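Local coordinates for Rv3651-like N-terminal domain-containing protein (Mycobacterium tuberculosis, PDB 4Q6U) that is of unknown biochemical function but, as a protein of three sensor-type domains, one GAF-like and two PAS-like, probably takes part in sensing or signalling, at residues Gly109-Asp114 against Pro124-Asn129; Gly118-Thr123 against Arg142-Asp147; His242-Asp247 against Leu254-Gln259; Arg267-Asp272 against Arg301-Asp306. One frame throughout, in Å; residues are numbered along the deposited sequence.

Contact 1 of 4, residues Gly109-Asp114 against Pro124-Asn129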
# COMPACT_ATOMS: atom_id res chain seq x y z
N GLY B 109 2.49 -15.97 22.47
CA GLY B 109 1.08 -16.28 22.53
C GLY B 109 0.67 -17.16 21.36
O GLY B 109 0.58 -16.68 20.23
N PRO B 110 0.44 -18.45 21.63
CA PRO B 110 0.02 -19.40 20.61
C PRO B 110 -1.46 -19.21 20.28
O PRO B 110 -2.25 -18.89 21.17
CB PRO B 110 0.27 -20.75 21.28
CG PRO B 110 0.07 -20.48 22.71
CD PRO B 110 0.50 -19.06 22.97
N LEU B 111 -1.79 -19.37 19.01
CA LEU B 111 -3.18 -19.36 18.57
C LEU B 111 -3.30 -20.20 17.31
O LEU B 111 -2.28 -20.57 16.69
CB LEU B 111 -3.68 -17.93 18.32
CG LEU B 111 -2.97 -17.17 17.18
CD1 LEU B 111 -3.99 -16.43 16.33
CD2 LEU B 111 -1.95 -16.19 17.71
N LYS B 112 -4.53 -20.48 16.89
CA LYS B 112 -4.72 -21.18 15.64
C LYS B 112 -6.00 -20.71 14.97
O LYS B 112 -6.95 -20.28 15.63
CB LYS B 112 -4.77 -22.69 15.84
CG LYS B 112 -5.94 -23.18 16.66
CD LYS B 112 -5.92 -24.71 16.80
CE LYS B 112 -7.11 -25.21 17.62
NZ LYS B 112 -7.02 -26.68 17.81
N TRP B 113 -5.99 -20.79 13.64
CA TRP B 113 -7.18 -20.57 12.84
C TRP B 113 -7.51 -21.89 12.16
O TRP B 113 -6.68 -22.42 11.41
CB TRP B 113 -6.96 -19.47 11.79
CG TRP B 113 -6.96 -18.08 12.34
CD1 TRP B 113 -6.89 -17.71 13.65
CD2 TRP B 113 -7.07 -16.87 11.58
NE1 TRP B 113 -6.93 -16.33 13.75
CE2 TRP B 113 -7.04 -15.80 12.50
CE3 TRP B 113 -7.18 -16.59 10.21
CZ2 TRP B 113 -7.12 -14.46 12.09
CZ3 TRP B 113 -7.26 -15.26 9.81
CH2 TRP B 113 -7.23 -14.21 10.74
N ASP B 114 -8.68 -22.45 12.46
CA ASP B 114 -9.16 -23.60 11.70
C ASP B 114 -9.84 -23.07 10.44
O ASP B 114 -10.94 -22.52 10.52
CB ASP B 114 -10.11 -24.47 12.53
CG ASP B 114 -10.46 -25.79 11.84
OD1 ASP B 114 -10.63 -25.81 10.60
OD2 ASP B 114 -10.57 -26.83 12.54
N PRO B 124 -5.12 -16.66 26.47
CA PRO B 124 -4.90 -15.43 27.25
C PRO B 124 -3.63 -14.69 26.82
O PRO B 124 -3.62 -13.46 26.71
CB PRO B 124 -4.78 -15.95 28.68
CG PRO B 124 -5.66 -17.16 28.69
CD PRO B 124 -5.52 -17.79 27.33
N GLU B 125 -2.57 -15.45 26.57
CA GLU B 125 -1.31 -14.88 26.14
C GLU B 125 -1.42 -14.20 24.77
O GLU B 125 -0.97 -13.06 24.60
CB GLU B 125 -0.23 -15.97 26.11
CG GLU B 125 0.20 -16.49 27.50
CD GLU B 125 -0.80 -17.45 28.13
OE1 GLU B 125 -1.69 -17.97 27.41
OE2 GLU B 125 -0.69 -17.70 29.35
N SER B 126 -2.04 -14.87 23.80
CA SER B 126 -2.13 -14.28 22.46
C SER B 126 -3.03 -13.05 22.46
O SER B 126 -2.80 -12.08 21.72
CB SER B 126 -2.62 -15.32 21.44
OG SER B 126 -4.04 -15.48 21.47
N LEU B 127 -4.05 -13.07 23.31
CA LEU B 127 -4.98 -11.96 23.44
C LEU B 127 -4.32 -10.77 24.13
O LEU B 127 -4.47 -9.63 23.70
CB LEU B 127 -6.23 -12.40 24.22
CG LEU B 127 -7.17 -13.30 23.42
CD1 LEU B 127 -8.28 -13.80 24.32
CD2 LEU B 127 -7.74 -12.57 22.22
N THR B 128 -3.59 -11.05 25.21
CA THR B 128 -2.86 -10.00 25.92
C THR B 128 -1.83 -9.32 25.03
O THR B 128 -1.76 -8.09 24.98
CB THR B 128 -2.16 -10.55 27.17
OG1 THR B 128 -3.15 -10.94 28.12
CG2 THR B 128 -1.26 -9.48 27.79
N ASN B 129 -1.04 -10.13 24.33
CA ASN B 129 -0.04 -9.62 23.39
C ASN B 129 -0.68 -8.68 22.37
O ASN B 129 -0.13 -7.63 22.04
CB ASN B 129 0.69 -10.77 22.70
CG ASN B 129 1.64 -11.52 23.64
OD1 ASN B 129 1.94 -11.04 24.73
ND2 ASN B 129 2.13 -12.67 23.21

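Contact 2 of 4, residues Gly118-Thr123 against Arg142-Asp147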
# COMPACT_ATOMS: atom_id res chain seq x y z
N GLY B 118 -13.56 -22.27 9.83
CA GLY B 118 -13.69 -20.83 9.81
C GLY B 118 -13.70 -20.26 11.21
O GLY B 118 -14.36 -19.25 11.46
N VAL B 119 -12.96 -20.89 12.13
CA VAL B 119 -13.01 -20.50 13.53
C VAL B 119 -11.61 -20.41 14.16
O VAL B 119 -10.75 -21.24 13.91
CB VAL B 119 -13.87 -21.51 14.35
CG1 VAL B 119 -13.81 -21.22 15.84
CG2 VAL B 119 -15.33 -21.50 13.86
N ALA B 120 -11.39 -19.37 14.96
CA ALA B 120 -10.12 -19.16 15.64
C ALA B 120 -10.18 -19.58 17.10
O ALA B 120 -11.21 -19.47 17.76
CB ALA B 120 -9.70 -17.70 15.53
N THR B 121 -9.05 -20.06 17.60
CA THR B 121 -8.89 -20.37 19.01
C THR B 121 -7.66 -19.60 19.47
O THR B 121 -6.56 -19.81 18.95
CB THR B 121 -8.71 -21.88 19.22
OG1 THR B 121 -9.70 -22.58 18.47
CG2 THR B 121 -8.83 -22.25 20.72
N ASP B 122 -7.86 -18.67 20.40
CA ASP B 122 -6.72 -17.91 20.94
C ASP B 122 -6.38 -18.39 22.33
O ASP B 122 -6.96 -19.38 22.80
CB ASP B 122 -7.01 -16.41 20.98
CG ASP B 122 -6.84 -15.75 19.64
OD1 ASP B 122 -7.65 -16.05 18.74
OD2 ASP B 122 -5.89 -14.95 19.47
N THR B 123 -5.46 -17.69 22.98
CA THR B 123 -5.07 -17.95 24.37
C THR B 123 -5.07 -16.62 25.13
O THR B 123 -5.06 -15.56 24.50
CB THR B 123 -3.67 -18.60 24.46
OG1 THR B 123 -2.71 -17.78 23.79
CG2 THR B 123 -3.68 -19.98 23.83
N ARG B 142 -13.91 -18.00 18.14
CA ARG B 142 -13.73 -16.63 17.67
C ARG B 142 -13.84 -16.55 16.15
O ARG B 142 -13.34 -17.42 15.44
CB ARG B 142 -12.36 -16.08 18.11
CG ARG B 142 -12.15 -16.02 19.63
CD ARG B 142 -10.69 -15.72 19.99
NE ARG B 142 -10.26 -14.40 19.51
CZ ARG B 142 -10.60 -13.25 20.09
NH1 ARG B 142 -11.36 -13.24 21.17
NH2 ARG B 142 -10.15 -12.09 19.58
N ALA B 143 -14.50 -15.50 15.66
CA ALA B 143 -14.45 -15.21 14.24
C ALA B 143 -13.06 -14.68 13.91
O ALA B 143 -12.42 -14.05 14.76
CB ALA B 143 -15.52 -14.19 13.85
N PHE B 144 -12.59 -14.96 12.70
CA PHE B 144 -11.32 -14.41 12.24
C PHE B 144 -11.33 -12.89 12.39
O PHE B 144 -10.32 -12.28 12.72
CB PHE B 144 -11.03 -14.79 10.78
CG PHE B 144 -10.87 -16.27 10.55
CD1 PHE B 144 -10.58 -17.14 11.60
CD2 PHE B 144 -11.01 -16.80 9.27
CE1 PHE B 144 -10.43 -18.51 11.38
CE2 PHE B 144 -10.86 -18.16 9.04
CZ PHE B 144 -10.56 -19.02 10.10
N ALA B 145 -12.49 -12.27 12.19
CA ALA B 145 -12.58 -10.81 12.26
C ALA B 145 -12.41 -10.28 13.70
O ALA B 145 -12.31 -9.07 13.90
CB ALA B 145 -13.93 -10.32 11.65
N GLU B 146 -12.36 -11.18 14.68
CA GLU B 146 -12.09 -10.77 16.07
C GLU B 146 -10.58 -10.75 16.36
O GLU B 146 -10.14 -10.17 17.35
CB GLU B 146 -12.81 -11.70 17.07
CG GLU B 146 -14.34 -11.67 16.94
CD GLU B 146 -15.06 -12.57 17.95
OE1 GLU B 146 -15.45 -13.69 17.56
OE2 GLU B 146 -15.26 -12.15 19.11
N ASP B 147 -9.80 -11.39 15.50
CA ASP B 147 -8.34 -11.42 15.65
C ASP B 147 -7.67 -10.37 14.76
O ASP B 147 -6.57 -9.92 15.05
CB ASP B 147 -7.80 -12.82 15.33
CG ASP B 147 -8.04 -13.81 16.46
OD1 ASP B 147 -8.75 -13.45 17.43
OD2 ASP B 147 -7.50 -14.94 16.38
O HOH W 1 -14.45 -16.33 11.17

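Contact 3 of 4, residues His242-Asp247 against Leu254-Gln259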
# COMPACT_ATOMS: atom_id res chain seq x y z
N HIS B 242 -22.14 -1.32 7.15
CA HIS B 242 -20.96 -1.94 7.73
C HIS B 242 -20.31 -2.92 6.74
O HIS B 242 -20.90 -3.95 6.40
CB HIS B 242 -21.32 -2.65 9.03
CG HIS B 242 -21.88 -1.73 10.07
ND1 HIS B 242 -21.15 -1.32 11.17
CD2 HIS B 242 -23.09 -1.14 10.19
CE1 HIS B 242 -21.90 -0.52 11.91
NE2 HIS B 242 -23.08 -0.39 11.34
N ARG B 243 -19.11 -2.57 6.29
CA ARG B 243 -18.39 -3.38 5.30
C ARG B 243 -17.49 -4.43 5.93
O ARG B 243 -16.91 -4.21 6.99
CB ARG B 243 -17.57 -2.47 4.39
CG ARG B 243 -18.46 -1.57 3.51
CD ARG B 243 -17.56 -0.52 2.79
NE ARG B 243 -16.87 0.34 3.74
CZ ARG B 243 -15.95 1.24 3.40
NH1 ARG B 243 -15.62 1.39 2.13
NH2 ARG B 243 -15.38 1.97 4.34
N ALA B 244 -17.38 -5.57 5.26
CA ALA B 244 -16.60 -6.70 5.77
C ALA B 244 -16.06 -7.52 4.61
O ALA B 244 -16.61 -7.48 3.52
CB ALA B 244 -17.45 -7.57 6.67
N LEU B 245 -14.99 -8.26 4.86
CA LEU B 245 -14.55 -9.26 3.91
C LEU B 245 -15.04 -10.61 4.38
O LEU B 245 -15.01 -10.90 5.58
CB LEU B 245 -13.03 -9.26 3.77
CG LEU B 245 -12.46 -7.94 3.23
CD1 LEU B 245 -10.96 -7.95 3.34
CD2 LEU B 245 -12.90 -7.78 1.78
N VAL B 246 -15.51 -11.43 3.45
CA VAL B 246 -16.03 -12.75 3.79
C VAL B 246 -15.51 -13.83 2.84
O VAL B 246 -15.10 -13.53 1.71
CB VAL B 246 -17.58 -12.77 3.76
CG1 VAL B 246 -18.15 -11.59 4.53
CG2 VAL B 246 -18.10 -12.79 2.32
N ASP B 247 -15.50 -15.07 3.31
CA ASP B 247 -15.24 -16.20 2.43
C ASP B 247 -16.51 -16.46 1.63
O ASP B 247 -17.56 -16.75 2.20
CB ASP B 247 -14.80 -17.45 3.21
CG ASP B 247 -14.34 -18.59 2.30
OD1 ASP B 247 -14.93 -18.79 1.22
OD2 ASP B 247 -13.38 -19.31 2.66
N LEU B 254 -14.27 -12.66 7.68
CA LEU B 254 -12.81 -12.54 7.73
C LEU B 254 -12.33 -11.27 8.42
O LEU B 254 -11.44 -11.32 9.27
CB LEU B 254 -12.22 -12.58 6.32
CG LEU B 254 -12.59 -13.76 5.42
CD1 LEU B 254 -12.05 -13.52 4.03
CD2 LEU B 254 -12.08 -15.09 5.99
N LYS B 255 -12.90 -10.13 8.04
CA LYS B 255 -12.42 -8.85 8.53
C LYS B 255 -13.48 -7.76 8.45
O LYS B 255 -14.20 -7.67 7.46
CB LYS B 255 -11.19 -8.39 7.74
CG LYS B 255 -10.59 -7.10 8.28
CD LYS B 255 -9.43 -6.63 7.46
CE LYS B 255 -8.89 -5.33 8.01
NZ LYS B 255 -7.97 -5.50 9.17
N TRP B 256 -13.56 -6.93 9.49
CA TRP B 256 -14.40 -5.73 9.45
C TRP B 256 -13.60 -4.58 8.86
O TRP B 256 -12.46 -4.35 9.27
CB TRP B 256 -14.90 -5.35 10.83
CG TRP B 256 -15.93 -6.30 11.37
CD1 TRP B 256 -15.75 -7.23 12.36
CD2 TRP B 256 -17.28 -6.43 10.94
NE1 TRP B 256 -16.92 -7.92 12.58
CE2 TRP B 256 -17.87 -7.46 11.71
CE3 TRP B 256 -18.06 -5.77 9.97
CZ2 TRP B 256 -19.20 -7.84 11.55
CZ3 TRP B 256 -19.38 -6.16 9.81
CH2 TRP B 256 -19.94 -7.18 10.60
N LEU B 257 -14.19 -3.85 7.91
CA LEU B 257 -13.52 -2.72 7.27
C LEU B 257 -14.00 -1.41 7.89
O LEU B 257 -13.32 -0.39 7.85
CB LEU B 257 -13.78 -2.73 5.76
CG LEU B 257 -13.18 -3.92 5.02
CD1 LEU B 257 -13.52 -3.84 3.55
CD2 LEU B 257 -11.67 -3.99 5.22
N ASP B 258 -15.20 -1.46 8.45
CA ASP B 258 -15.70 -0.40 9.31
C ASP B 258 -15.84 -1.02 10.69
O ASP B 258 -15.26 -2.07 10.95
CB ASP B 258 -17.04 0.12 8.80
CG ASP B 258 -16.96 0.57 7.37
OD1 ASP B 258 -16.03 1.35 7.06
OD2 ASP B 258 -17.80 0.14 6.55
N GLN B 259 -16.59 -0.39 11.58
CA GLN B 259 -16.84 -1.01 12.88
C GLN B 259 -17.86 -2.14 12.73
O GLN B 259 -18.69 -2.12 11.82
CB GLN B 259 -17.34 0.03 13.90
CG GLN B 259 -16.27 1.03 14.32
CD GLN B 259 -14.91 0.39 14.57
OE1 GLN B 259 -14.78 -0.49 15.43
NE2 GLN B 259 -13.90 0.82 13.82

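Contact 4 of 4, residues Arg267-Asp272 against Arg301-Asp306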
# COMPACT_ATOMS: atom_id res chain seq x y z
N ARG B 267 -20.82 -12.83 16.13
CA ARG B 267 -19.86 -13.45 17.05
C ARG B 267 -20.29 -14.86 17.48
O ARG B 267 -19.50 -15.80 17.43
CB ARG B 267 -19.64 -12.56 18.28
CG ARG B 267 -18.79 -11.32 17.98
CD ARG B 267 -18.48 -10.49 19.22
NE ARG B 267 -17.78 -11.27 20.24
CZ ARG B 267 -18.30 -11.60 21.41
NH1 ARG B 267 -19.53 -11.22 21.72
NH2 ARG B 267 -17.60 -12.32 22.27
N ARG B 268 -21.54 -15.00 17.88
CA ARG B 268 -22.05 -16.31 18.30
C ARG B 268 -22.07 -17.28 17.12
O ARG B 268 -21.72 -18.46 17.27
CB ARG B 268 -23.45 -16.19 18.89
CG ARG B 268 -24.00 -17.49 19.50
CD ARG B 268 -25.49 -17.39 19.74
NE ARG B 268 -26.25 -17.56 18.50
CZ ARG B 268 -27.15 -16.70 18.04
NH1 ARG B 268 -27.43 -15.59 18.73
NH2 ARG B 268 -27.79 -16.95 16.90
N SER B 269 -22.47 -16.80 15.95
CA SER B 269 -22.65 -17.69 14.82
C SER B 269 -21.33 -17.99 14.09
O SER B 269 -21.32 -18.76 13.13
CB SER B 269 -23.69 -17.12 13.84
OG SER B 269 -23.23 -15.91 13.25
N ALA B 270 -20.22 -17.42 14.56
CA ALA B 270 -18.93 -17.74 13.97
C ALA B 270 -18.63 -19.23 14.13
O ALA B 270 -18.18 -19.89 13.19
CB ALA B 270 -17.82 -16.91 14.60
N ALA B 271 -18.93 -19.77 15.31
CA ALA B 271 -18.62 -21.17 15.58
C ALA B 271 -19.84 -22.04 15.85
O ALA B 271 -19.74 -23.27 15.85
CB ALA B 271 -17.65 -21.25 16.78
N ASP B 272 -21.00 -21.44 16.07
CA ASP B 272 -22.17 -22.22 16.49
C ASP B 272 -23.40 -21.86 15.72
O ASP B 272 -23.73 -20.69 15.58
CB ASP B 272 -22.42 -22.03 17.98
CG ASP B 272 -23.33 -23.10 18.58
OD1 ASP B 272 -23.50 -24.18 17.98
OD2 ASP B 272 -23.85 -22.86 19.69
N ARG B 301 -31.38 -13.52 5.57
CA ARG B 301 -31.69 -13.66 6.98
C ARG B 301 -30.47 -14.21 7.71
O ARG B 301 -30.00 -15.31 7.42
CB ARG B 301 -32.92 -14.54 7.18
CG ARG B 301 -34.22 -13.84 6.80
CD ARG B 301 -35.37 -14.83 6.64
NE ARG B 301 -35.21 -15.63 5.43
CZ ARG B 301 -36.05 -16.57 5.03
NH1 ARG B 301 -37.13 -16.85 5.75
NH2 ARG B 301 -35.81 -17.24 3.91
N LEU B 302 -29.93 -13.40 8.62
CA LEU B 302 -28.75 -13.77 9.40
C LEU B 302 -29.15 -14.01 10.86
O LEU B 302 -30.17 -13.49 11.30
CB LEU B 302 -27.70 -12.66 9.29
CG LEU B 302 -27.26 -12.37 7.85
CD1 LEU B 302 -26.31 -11.20 7.80
CD2 LEU B 302 -26.62 -13.61 7.27
N PRO B 303 -28.35 -14.79 11.61
CA PRO B 303 -28.69 -15.12 13.00
C PRO B 303 -28.87 -13.91 13.91
O PRO B 303 -28.00 -13.06 13.95
CB PRO B 303 -27.49 -15.96 13.47
CG PRO B 303 -26.83 -16.43 12.24
CD PRO B 303 -27.06 -15.36 11.20
N GLY B 304 -29.97 -13.85 14.64
CA GLY B 304 -30.22 -12.74 15.55
C GLY B 304 -29.66 -12.88 16.96
O GLY B 304 -29.27 -13.96 17.40
N HIS B 305 -29.63 -11.75 17.66
CA HIS B 305 -29.26 -11.71 19.07
C HIS B 305 -30.38 -12.22 19.99
O HIS B 305 -30.15 -13.06 20.87
CB HIS B 305 -28.89 -10.28 19.47
CG HIS B 305 -27.53 -9.86 19.00
ND1 HIS B 305 -27.35 -9.03 17.91
CD2 HIS B 305 -26.29 -10.16 19.46
CE1 HIS B 305 -26.05 -8.83 17.73
NE2 HIS B 305 -25.39 -9.51 18.65
N ASP B 306 -31.60 -11.72 19.78
CA ASP B 306 -32.74 -12.09 20.62
C ASP B 306 -33.72 -13.00 19.89
O ASP B 306 -34.41 -13.83 20.51
CB ASP B 306 -33.47 -10.84 21.10
CG ASP B 306 -32.55 -9.86 21.77
OD1 ASP B 306 -31.86 -10.25 22.74
OD2 ASP B 306 -32.50 -8.69 21.33

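Contact 1 of 4, residues Gly109-Asp114 against Pro124-Asn129
Gly109 comes up against the first turn of helix 124-129, its CA only 3.8 Å from the CA of Ser126. The segment axes of strand 109-114 and this helix pass 6.0 Å apart at an angle of 104°, so the helix runs across the start of the strand. Because Gly109 has no side chain, the two backbones can meet here directly: Gly109 CA lies 3.7 Å from Ser126 N. Glu125 adds its CB alongside, 3.8 Å from Gly109 CA. Ser126 does most of the touching from the helix. Its CB rests 3.6 Å from Pro110 O and, on the strand's next residue, 3.9 Å from the Leu111 methyl CD2. With OG between the backbone N and the carbonyl carbon (chi1 81°), the hydroxyl is turned to Asp122, whose OD2 is its hydrogen-bond partner. Asn129 brings ND2 to 3.4 Å from Gly109 N, a meeting of two donors and no bond; that amide is instead spent on Ile107 O, just before the strand. Pro110 O is bonded to Thr123 OG1, the same hydroxyl that caps Ser126 N. The arrangement is that of a PAS-like middle domain, in which the first two strands of an antiparallel sheet, in order 2-1-5-4-3, lead directly into a short helix packed against the first strand.

Contact 2 of 4, residues Gly118-Thr123 against Arg142-Asp147
Ala120 and Arg142 pair their backbones in a single antiparallel bridge of the hydrogen-bonded kind. Ala120 N gives a nearly straight bond to Arg142 O (2.8 Å, 175°), and Arg142 N returns one to Ala120 O at 3.1 Å. A water extends this edge, donating to Gly118 O and accepting from Phe144 N.

The charged interactions centre on the Arg142 guanidinium. Its chain bends at chi3 (63°), which carries NE and NH2 side-on to a single oxygen, Asp147 OD1, NE at 2.7 Å on the syn lone pair and NH2 nearly along the C-O bond. From across the contact Asp122 OD1 reaches Arg142 NE at 3.2 Å, its carboxylate plane 69° from the guanidinium. The two acids also meet each other, Asp122 OD1 lying 2.6 Å from Asp147 OD2, a separation that suggests one of them holds a proton. Ser126 OG bonds Asp122 OD2 and Trp113 NE1 bonds Asp147 OD2, tying this network to the helix and strand of the PAS-like middle domain. In that domain strand 119-121 is the outermost of its sheet, and Gly118 and Val119 open it with a G1 beta bulge opposite Asp114.

Apolar packing falls to Phe144. The ring passes along the strand's backbone: CZ sits 3.6 Å from Gly118 C, Gly118 O stands over one face near the rim, and CD1 reaches Ala120 CB at 4.1 Å. Trp113 stacks with the same ring.

Contact 3 of 4, residues His242-Asp247 against Leu254-Gln259
Leu245 and Leu257 meet through CG and CD1 at 4.2 Å, while the CB atoms of Leu245 and Leu254 approach each other farther along the strand. Leu161 of helix 157-165 packs on both Leu245 and Leu254, and Leu257 reaches Ile232 of the second subunit. Ala244 and Trp256 project together from the other face of the sheet. Here Ala244 CB touches Trp256 CE3 at 3.8 Å, and the six-membered part of the indole continues to His242 CB; Trp266 meets this indole edge-to-face.

These side chains belong to the antiparallel hairpin of strands 242-246 and 253-256, the first two strands of the PAS-like C-terminal domain. Leu245 N bonds Lys255 O at 2.8 Å. In the other direction Leu245 O takes Leu254 N and, weakly, Lys255 N, so that two residues face one: a classic beta bulge. Beyond the non-hydrogen-bonded pair of Ala244 and Trp256, Leu257 N donates to Arg243 O.

Toward the polar edge Arg243 takes hold of Asp258 side-on. A bend at chi3 (-62°) sets its guanidinium within 20° of the carboxylate plane, with NE 3.0 Å from Asp258 OD2 and NH2 2.9 Å from Asp258 OD1. The backbone Arg243 N also bonds Asp258 OD2, meeting it on the anti side, while Arg151 forms a second salt bridge to Asp258 OD1. Farthest out, His242 ND1 donates within its ring plane to Gln259 O, 2.7 Å away and almost straight at 174°.

Contact 4 of 4, residues Arg267-Asp272 against Arg301-Asp306
Arg268 reaches across to the backbone of Gly304, its NH1 donating to Gly304 O at 2.8 Å with an angle of 167°. Its first two torsions are extended, CG anti to the backbone N (chi1 -173°), and carry the chain out toward the other segment; a bend at chi3 (78°) then swings the guanidinium so that its edge meets the carbonyl. The oxygen lies close to the guanidinium plane, and NH1 is tilted modestly from the plane of the carbonyl. NH2 makes a second, weak bond to the same oxygen, at 3.4 Å. The position of the head also brings NH2 to 3.6 Å from Pro303 CB, where the arginine side chain passes slantwise across the proline ring. Asp265 supplies a salt bridge to Arg268 NH1, so this nitrogen serves both a carboxylate and the carbonyl of Gly304.

Ser269 touches the same ring with its carbon: CB rests 3.6 Å from Pro303 CG. Its OG points between backbone N and carbonyl carbon (chi1 65°) and is bonded to Asp265 O, leaving CB to make the closest approach to the proline. Asp265 is thus common to both sides, since its backbone also bonds that of Pro303. The contact joins the long loop after strand 253-256 to the end of strand 296-303, the outermost strand on its side of the five-stranded antiparallel sheet of a PAS-like domain.

How the contacts relate
Contacts 1 and 2 interlock within the middle domain: their segments alternate along the chain, their centres are 9 Å apart, and Asp114 N lies 2.8 Å from Val119 O in a probable hydrogen bond between neighbouring strands. Contacts 3 and 4 belong to the C-terminal domain and reach one sheet, yet do not touch, with nearest atoms about 7 Å apart. Contact 2 bridges the domains. Ala145 CB packs 3.6 Å from Leu254 O of contact 3, and Glu146 OE2 forms a salt bridge with Arg267 NE of contact 4 at 2.9 Å. Contact 1 stays behind this interface, about 5 Å from contact 3 and about 8 Å from contact 4 between nearest atoms.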